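PDB 5GNE: leucine aminopeptidase from Legionella pneumophila, which probably acts as a zinc-dependent aminopeptidase of the M28 family, removing residues from the amino end of peptides. Local coordinates for residues T117-T122 / D348-L353; A137-K142 / S159-T164; L213-V218 / L364-I369. One frame throughout, in Å; residues are numbered along the deposited sequence.

Interaction 1: residues T117-T122 / D348-L353; sequences TNQHLT and DTLDIL
In L350 the first torsion (chi1 -178°) swings CG away from the backbone N and out toward helix 111-123, and the second (chi2 65°) sets the two methyls against it. N118 holds CG on the side of its backbone N (chi1 -74°), bringing the carboxamide over L353. The L350 methyls split: CD1 lies against N118 CB at 3.8 Å, and CD2 meets Q119 CG at 3.7 Å. One turn further on, T122 comes in at about a right angle to the leucine and sets its methyl CG2 3.9 Å from L350 CB. L353 offers a single methyl. Its CD1 packs against the carboxamide of N118, 3.5 Å from OD1 and 3.6 Å from CG. The polar bonds go to other partners. N118 OD1 accepts a hydrogen bond from S206 OG on helix 202-221, and T122 OG1 is bonded to P200 O. M358 of helix 355-373 touches both N118 and L353. The L353 end is buried, while Q119 is exposed at the outer margin. The loop turns through a short 3-10 segment, 350-352. Two residues before this turn, the D348 carboxylate accepts hydrogen bonds from the backbone N atoms of D203 and D204. D204, a zinc ligand, has its side chain about 8 Å from that of L353. The contact thus joins helix 111-123 to a loop in the second shell of the two-zinc site of this M28 peptidase.

Interaction 2: residues A137-K142 / S159-T164; sequences AAQWFK and SYFVKT
Helix segment 137-142 runs nearly antiparallel to strand segment 159-164, at 157°, with the two axes 9.7 Å apart at closest approach. It is alpha/beta layer packing: helix 132-151 leads into strand 157-164, an outermost strand of the mixed eight-stranded sheet, and folds back over it. K142 carries most of the contact. Its CG is anti to the backbone N (chi1 -167°), and the chain stays extended as far as CE before bending at the last torsion (chi4 -77°). The K142 and F161 side chains cross at about a right angle. K142 CD lies 3.4 Å from F161 CZ, oblique to the ring. Q139 CG also comes to F161 obliquely, 4.2 Å from CZ. A138 O is near the plane of the same ring, at its edge, 4.3 Å from CE1. The ring thus meets A138, Q139 and K142 of the helix, and on its own sheet it touches P171 and V173 of strand 170-177. Y160 points away from helix 132-151 and touches D251 of helix 243-254, which V162 also touches, so the strand's two sides face different helices. The polar end of the contact is a small network with D146, one turn further along helix 132-151. D146 OD2 forms a salt bridge with K142 NZ, and D146 OD1 is hydrogen-bonded to S159 OG. Across the contact, K142 NZ donates to S159 OG at 2.8 Å.

Interaction 3: residues L213-V218 / L364-I369; sequences LEMARV and LGLAFI
M215 is the main bump of this contact, and the hollow that takes it is the bare backbone at G365. The methionine chain bends at its last torsion (chi3 65°), so that the methyl CE folds over the glycine. CE lies 3.5 Å from G365 CA, and SD is 3.8 Å from the same atom. With no side chain on G365, the thioether can lie directly on helix 355-373. I369, one turn further on, borders the hollow, and its CD1 is 3.4 Å from M215 CE. L366 is the bump in the other direction. The L366 and M215 side chains lie alongside one another, heading in opposite directions, with their CG atoms 4.1 Å apart. The L366 methyls enter the hollow between M215 and V218. L366 CD1 meets V218 CG1 at 3.7 Å, and L366 CD2 rests 3.8 Å from the backbone atom M215 O. All five residues are buried, and the contact across the helices is apolar. The charges of segment 213-218 are on another side of its helix. There R217 grips E214 side-on, with NE to OE1 and NH2 to OE2. E214 OE2 also accepts a hydrogen bond from D110 N. The segment axes are 9.9 Å apart and cross at -48°. Both segments lie within the M28 peptidase family region. Their contact is helix-helix packing in the alpha/beta fold, where helices lie against the central mixed sheet.

How the interactions relate
Interaction 3 is fully buried, interaction 1 is partly buried, and interaction 2 lies at the surface. Polarity rises in the same order: interaction 3 is apolar, interaction 1 sets leucine methyls against polar side chains bonded to third partners, and interaction 2 brings in a lysine and a direct hydrogen bond. Three helices connect them. T117 of helix 111-123 and W140 and F141 of helix 132-151 all touch L213 of helix 202-221, and H120 stacks on W140. Helix 355-373 directly follows the loop of interaction 1 and forms one side of interaction 3. The L353 side chain of interaction 1 is about 12 Å from a zinc ion, whereas interaction 3 is remote from the metal site.

Interaction 1: residues T117-T122 / D348-L353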
# COMPACT_ATOMS: atom_id res chain seq x y z
N THR A 117 -9.83 -5.00 14.43
CA THR A 117 -9.88 -4.33 13.13
C THR A 117 -10.05 -5.35 12.02
O THR A 117 -10.91 -5.20 11.15
CB THR A 117 -8.62 -3.49 12.84
OG1 THR A 117 -8.52 -2.43 13.80
CG2 THR A 117 -8.69 -2.87 11.46
N ASN A 118 -9.21 -6.38 12.03
CA ASN A 118 -9.35 -7.45 11.05
C ASN A 118 -10.73 -8.07 11.07
O ASN A 118 -11.30 -8.34 10.01
CB ASN A 118 -8.31 -8.53 11.27
CG ASN A 118 -6.94 -8.09 10.82
OD1 ASN A 118 -6.72 -7.85 9.63
ND2 ASN A 118 -6.02 -7.98 11.77
N GLN A 119 -11.28 -8.28 12.26
CA GLN A 119 -12.62 -8.87 12.34
C GLN A 119 -13.64 -7.96 11.67
O GLN A 119 -14.52 -8.45 10.97
CB GLN A 119 -13.03 -9.11 13.80
CG GLN A 119 -12.25 -10.21 14.50
CD GLN A 119 -12.66 -10.36 15.95
OE1 GLN A 119 -12.56 -9.42 16.74
NE2 GLN A 119 -13.13 -11.55 16.31
N HIS A 120 -13.51 -6.65 11.82
CA HIS A 120 -14.48 -5.76 11.21
C HIS A 120 -14.38 -5.75 9.68
O HIS A 120 -15.39 -5.92 8.99
CB HIS A 120 -14.34 -4.34 11.75
CG HIS A 120 -15.32 -3.37 11.16
ND1 HIS A 120 -16.65 -3.32 11.53
CD2 HIS A 120 -15.16 -2.43 10.19
CE1 HIS A 120 -17.26 -2.39 10.82
NE2 HIS A 120 -16.38 -1.82 10.01
N LEU A 121 -13.17 -5.57 9.15
CA LEU A 121 -13.00 -5.43 7.69
C LEU A 121 -13.33 -6.72 6.96
O LEU A 121 -13.83 -6.72 5.83
CB LEU A 121 -11.56 -5.03 7.34
CG LEU A 121 -11.15 -3.66 7.88
CD1 LEU A 121 -9.68 -3.40 7.63
CD2 LEU A 121 -12.04 -2.57 7.28
N THR A 122 -12.98 -7.83 7.60
CA THR A 122 -13.17 -9.13 7.01
C THR A 122 -14.63 -9.60 7.13
O THR A 122 -15.01 -10.60 6.54
CB THR A 122 -12.23 -10.13 7.65
OG1 THR A 122 -11.94 -11.17 6.71
CG2 THR A 122 -12.85 -10.74 8.91
N ASP A 348 -9.30 -16.18 1.74
CA ASP A 348 -8.41 -15.23 2.40
C ASP A 348 -9.13 -14.78 3.66
O ASP A 348 -9.62 -13.66 3.74
CB ASP A 348 -8.08 -14.05 1.49
CG ASP A 348 -6.92 -13.19 2.01
OD1 ASP A 348 -6.36 -13.51 3.09
OD2 ASP A 348 -6.57 -12.19 1.35
N THR A 349 -9.26 -15.69 4.62
CA THR A 349 -10.12 -15.48 5.78
C THR A 349 -9.37 -15.11 7.04
O THR A 349 -8.17 -15.37 7.16
CB THR A 349 -10.93 -16.71 6.11
OG1 THR A 349 -10.04 -17.79 6.43
CG2 THR A 349 -11.84 -17.06 4.95
N LEU A 350 -10.11 -14.50 7.96
CA LEU A 350 -9.62 -14.12 9.27
C LEU A 350 -8.76 -15.23 9.91
O LEU A 350 -7.73 -14.95 10.52
CB LEU A 350 -10.82 -13.80 10.18
CG LEU A 350 -10.57 -13.33 11.61
CD1 LEU A 350 -9.88 -11.98 11.58
CD2 LEU A 350 -11.86 -13.25 12.41
N ASP A 351 -9.18 -16.48 9.77
CA ASP A 351 -8.53 -17.59 10.47
C ASP A 351 -7.15 -17.97 9.94
O ASP A 351 -6.42 -18.76 10.54
CB ASP A 351 -9.47 -18.78 10.40
CG ASP A 351 -10.86 -18.39 10.75
OD1 ASP A 351 -11.19 -18.39 11.96
OD2 ASP A 351 -11.59 -17.98 9.81
N ILE A 352 -6.82 -17.37 8.81
CA ILE A 352 -5.55 -17.52 8.15
C ILE A 352 -4.48 -16.56 8.73
O ILE A 352 -3.27 -16.84 8.67
CB ILE A 352 -5.78 -17.25 6.65
CG1 ILE A 352 -6.83 -18.23 6.13
CG2 ILE A 352 -4.53 -17.30 5.84
CD1 ILE A 352 -6.49 -19.63 6.41
N LEU A 353 -4.94 -15.48 9.36
CA LEU A 353 -4.05 -14.47 9.94
C LEU A 353 -3.28 -14.93 11.16
O LEU A 353 -3.83 -15.57 12.04
CB LEU A 353 -4.84 -13.21 10.32
CG LEU A 353 -5.52 -12.60 9.09
CD1 LEU A 353 -6.36 -11.37 9.41
CD2 LEU A 353 -4.51 -12.34 8.00

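Interaction 2: residues A137-K142 / S159-T164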
# COMPACT_ATOMS: atom_id res chain seq x y z
N ALA A 137 -16.09 0.67 3.82
CA ALA A 137 -14.81 0.36 4.44
C ALA A 137 -13.95 1.62 4.50
O ALA A 137 -13.37 1.95 5.54
CB ALA A 137 -14.11 -0.77 3.71
N ALA A 138 -13.97 2.39 3.41
CA ALA A 138 -13.19 3.61 3.36
C ALA A 138 -13.73 4.61 4.37
O ALA A 138 -12.97 5.21 5.13
CB ALA A 138 -13.21 4.20 1.96
N GLN A 139 -15.05 4.78 4.40
CA GLN A 139 -15.65 5.71 5.36
C GLN A 139 -15.36 5.31 6.79
O GLN A 139 -15.07 6.15 7.64
CB GLN A 139 -17.16 5.84 5.14
CG GLN A 139 -17.49 6.42 3.79
CD GLN A 139 -18.94 6.34 3.46
OE1 GLN A 139 -19.63 5.37 3.78
NE2 GLN A 139 -19.44 7.37 2.79
N TRP A 140 -15.47 4.02 7.05
CA TRP A 140 -15.12 3.46 8.35
C TRP A 140 -13.70 3.87 8.79
O TRP A 140 -13.50 4.38 9.90
CB TRP A 140 -15.26 1.94 8.30
CG TRP A 140 -15.03 1.30 9.62
CD1 TRP A 140 -15.94 1.18 10.64
CD2 TRP A 140 -13.84 0.65 10.07
NE1 TRP A 140 -15.38 0.51 11.69
CE2 TRP A 140 -14.08 0.18 11.38
CE3 TRP A 140 -12.58 0.43 9.49
CZ2 TRP A 140 -13.12 -0.50 12.12
CZ3 TRP A 140 -11.61 -0.24 10.24
CH2 TRP A 140 -11.89 -0.69 11.54
N PHE A 141 -12.74 3.65 7.91
CA PHE A 141 -11.35 3.95 8.21
C PHE A 141 -11.17 5.39 8.61
O PHE A 141 -10.53 5.69 9.62
CB PHE A 141 -10.48 3.63 6.98
CG PHE A 141 -9.03 3.96 7.16
CD1 PHE A 141 -8.54 5.21 6.82
CD2 PHE A 141 -8.15 3.00 7.63
CE1 PHE A 141 -7.21 5.53 6.98
CE2 PHE A 141 -6.81 3.28 7.78
CZ PHE A 141 -6.33 4.56 7.45
N LYS A 142 -11.79 6.30 7.84
CA LYS A 142 -11.66 7.73 8.09
C LYS A 142 -12.17 8.05 9.48
O LYS A 142 -11.55 8.78 10.25
CB LYS A 142 -12.43 8.55 7.04
CG LYS A 142 -12.05 10.04 7.07
CD LYS A 142 -13.04 10.94 6.32
CE LYS A 142 -12.60 12.40 6.41
NZ LYS A 142 -12.92 12.99 7.75
N SER A 159 -7.85 14.78 8.07
CA SER A 159 -8.27 13.59 7.31
C SER A 159 -9.16 13.99 6.14
O SER A 159 -10.06 14.80 6.31
CB SER A 159 -8.97 12.56 8.20
OG SER A 159 -10.25 13.00 8.60
N TYR A 160 -8.90 13.44 4.96
CA TYR A 160 -9.73 13.72 3.80
C TYR A 160 -9.80 12.58 2.82
O TYR A 160 -8.90 11.75 2.75
CB TYR A 160 -9.25 14.97 3.08
CG TYR A 160 -7.77 15.01 2.82
CD1 TYR A 160 -6.89 15.40 3.83
CD2 TYR A 160 -7.24 14.68 1.58
CE1 TYR A 160 -5.51 15.46 3.60
CE2 TYR A 160 -5.88 14.74 1.34
CZ TYR A 160 -5.02 15.13 2.35
OH TYR A 160 -3.66 15.20 2.11
N PHE A 161 -10.89 12.53 2.06
CA PHE A 161 -11.00 11.63 0.94
C PHE A 161 -10.23 12.16 -0.24
O PHE A 161 -10.17 13.36 -0.47
CB PHE A 161 -12.45 11.42 0.56
CG PHE A 161 -13.24 10.77 1.63
CD1 PHE A 161 -13.01 9.45 1.97
CD2 PHE A 161 -14.20 11.49 2.34
CE1 PHE A 161 -13.72 8.84 2.98
CE2 PHE A 161 -14.92 10.89 3.37
CZ PHE A 161 -14.69 9.56 3.69
N VAL A 162 -9.62 11.24 -0.99
CA VAL A 162 -9.09 11.55 -2.30
C VAL A 162 -9.82 10.70 -3.34
O VAL A 162 -9.72 9.49 -3.33
CB VAL A 162 -7.60 11.33 -2.39
CG1 VAL A 162 -7.13 11.48 -3.84
CG2 VAL A 162 -6.86 12.32 -1.47
N LYS A 163 -10.60 11.37 -4.19
CA LYS A 163 -11.43 10.78 -5.22
C LYS A 163 -10.63 9.82 -6.08
O LYS A 163 -9.52 10.13 -6.48
CB LYS A 163 -11.98 11.91 -6.10
CG LYS A 163 -13.45 11.90 -6.45
CD LYS A 163 -13.80 13.19 -7.23
CE LYS A 163 -13.69 14.44 -6.34
NZ LYS A 163 -14.32 15.70 -6.89
N THR A 164 -11.21 8.67 -6.41
CA THR A 164 -10.52 7.73 -7.29
C THR A 164 -10.95 8.02 -8.71
O THR A 164 -11.52 7.18 -9.41
CB THR A 164 -10.78 6.25 -6.87
OG1 THR A 164 -10.46 6.10 -5.49
CG2 THR A 164 -9.87 5.28 -7.65

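Interaction 3: residues L213-V218 / L364-I369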
# COMPACT_ATOMS: atom_id res chain seq x y z
N LEU A 213 -3.45 1.09 11.46
CA LEU A 213 -4.43 1.68 12.38
C LEU A 213 -3.92 1.60 13.80
O LEU A 213 -3.97 2.59 14.53
CB LEU A 213 -5.79 1.00 12.28
CG LEU A 213 -6.78 1.81 11.44
CD1 LEU A 213 -8.06 1.04 11.25
CD2 LEU A 213 -7.06 3.18 12.07
N GLU A 214 -3.36 0.46 14.18
CA GLU A 214 -2.71 0.34 15.49
C GLU A 214 -1.51 1.29 15.65
O GLU A 214 -1.29 1.87 16.73
CB GLU A 214 -2.29 -1.11 15.77
CG GLU A 214 -1.70 -1.35 17.16
CD GLU A 214 -2.58 -0.89 18.32
OE1 GLU A 214 -3.80 -0.67 18.13
OE2 GLU A 214 -2.06 -0.77 19.45
N MET A 215 -0.71 1.41 14.61
CA MET A 215 0.41 2.36 14.63
C MET A 215 -0.08 3.77 14.94
O MET A 215 0.44 4.44 15.84
CB MET A 215 1.13 2.33 13.30
CG MET A 215 2.05 1.13 13.16
SD MET A 215 2.48 0.95 11.43
CE MET A 215 3.39 2.48 11.21
N ALA A 216 -1.15 4.17 14.25
CA ALA A 216 -1.77 5.48 14.48
C ALA A 216 -2.24 5.62 15.92
O ALA A 216 -2.08 6.66 16.55
CB ALA A 216 -2.94 5.72 13.52
N ARG A 217 -2.84 4.57 16.45
CA ARG A 217 -3.39 4.67 17.78
C ARG A 217 -2.30 4.71 18.85
O ARG A 217 -2.39 5.49 19.80
CB ARG A 217 -4.28 3.47 18.05
CG ARG A 217 -4.97 3.49 19.41
CD ARG A 217 -5.57 2.12 19.75
NE ARG A 217 -4.51 1.20 20.18
CZ ARG A 217 -3.86 1.31 21.33
NH1 ARG A 217 -4.18 2.26 22.19
NH2 ARG A 217 -2.90 0.44 21.64
N VAL A 218 -1.27 3.89 18.69
CA VAL A 218 -0.10 4.00 19.54
C VAL A 218 0.51 5.41 19.52
O VAL A 218 0.75 5.99 20.58
CB VAL A 218 0.96 2.96 19.15
CG1 VAL A 218 2.26 3.23 19.88
CG2 VAL A 218 0.43 1.57 19.49
N LEU A 364 7.67 -3.01 13.68
CA LEU A 364 8.50 -2.46 12.62
C LEU A 364 8.07 -1.07 12.22
O LEU A 364 8.87 -0.16 12.22
CB LEU A 364 8.48 -3.37 11.40
CG LEU A 364 9.26 -2.80 10.22
CD1 LEU A 364 10.71 -2.58 10.58
CD2 LEU A 364 9.14 -3.74 9.03
N GLY A 365 6.78 -0.91 11.94
CA GLY A 365 6.19 0.38 11.65
C GLY A 365 6.49 1.46 12.68
O GLY A 365 6.82 2.61 12.32
N LEU A 366 6.39 1.12 13.95
CA LEU A 366 6.59 2.11 15.01
C LEU A 366 8.06 2.50 15.15
O LEU A 366 8.36 3.67 15.35
CB LEU A 366 6.02 1.59 16.32
CG LEU A 366 4.48 1.61 16.37
CD1 LEU A 366 3.89 0.90 17.59
CD2 LEU A 366 3.97 3.03 16.32
N ALA A 367 8.98 1.54 15.05
CA ALA A 367 10.41 1.86 15.02
C ALA A 367 10.74 2.78 13.82
O ALA A 367 11.49 3.77 13.93
CB ALA A 367 11.23 0.59 14.96
N PHE A 368 10.16 2.42 12.68
CA PHE A 368 10.25 3.24 11.48
C PHE A 368 9.81 4.68 11.76
O PHE A 368 10.55 5.62 11.50
CB PHE A 368 9.39 2.59 10.40
CG PHE A 368 9.55 3.18 9.03
CD1 PHE A 368 10.63 2.84 8.23
CD2 PHE A 368 8.56 4.01 8.52
CE1 PHE A 368 10.74 3.37 6.94
CE2 PHE A 368 8.66 4.54 7.25
CZ PHE A 368 9.75 4.21 6.45
N ILE A 369 8.62 4.82 12.33
CA ILE A 369 8.09 6.13 12.65
C ILE A 369 8.94 6.88 13.69
O ILE A 369 9.18 8.07 13.56
CB ILE A 369 6.65 6.02 13.16
CG1 ILE A 369 5.70 5.69 12.02
CG2 ILE A 369 6.19 7.32 13.78
CD1 ILE A 369 4.31 5.49 12.50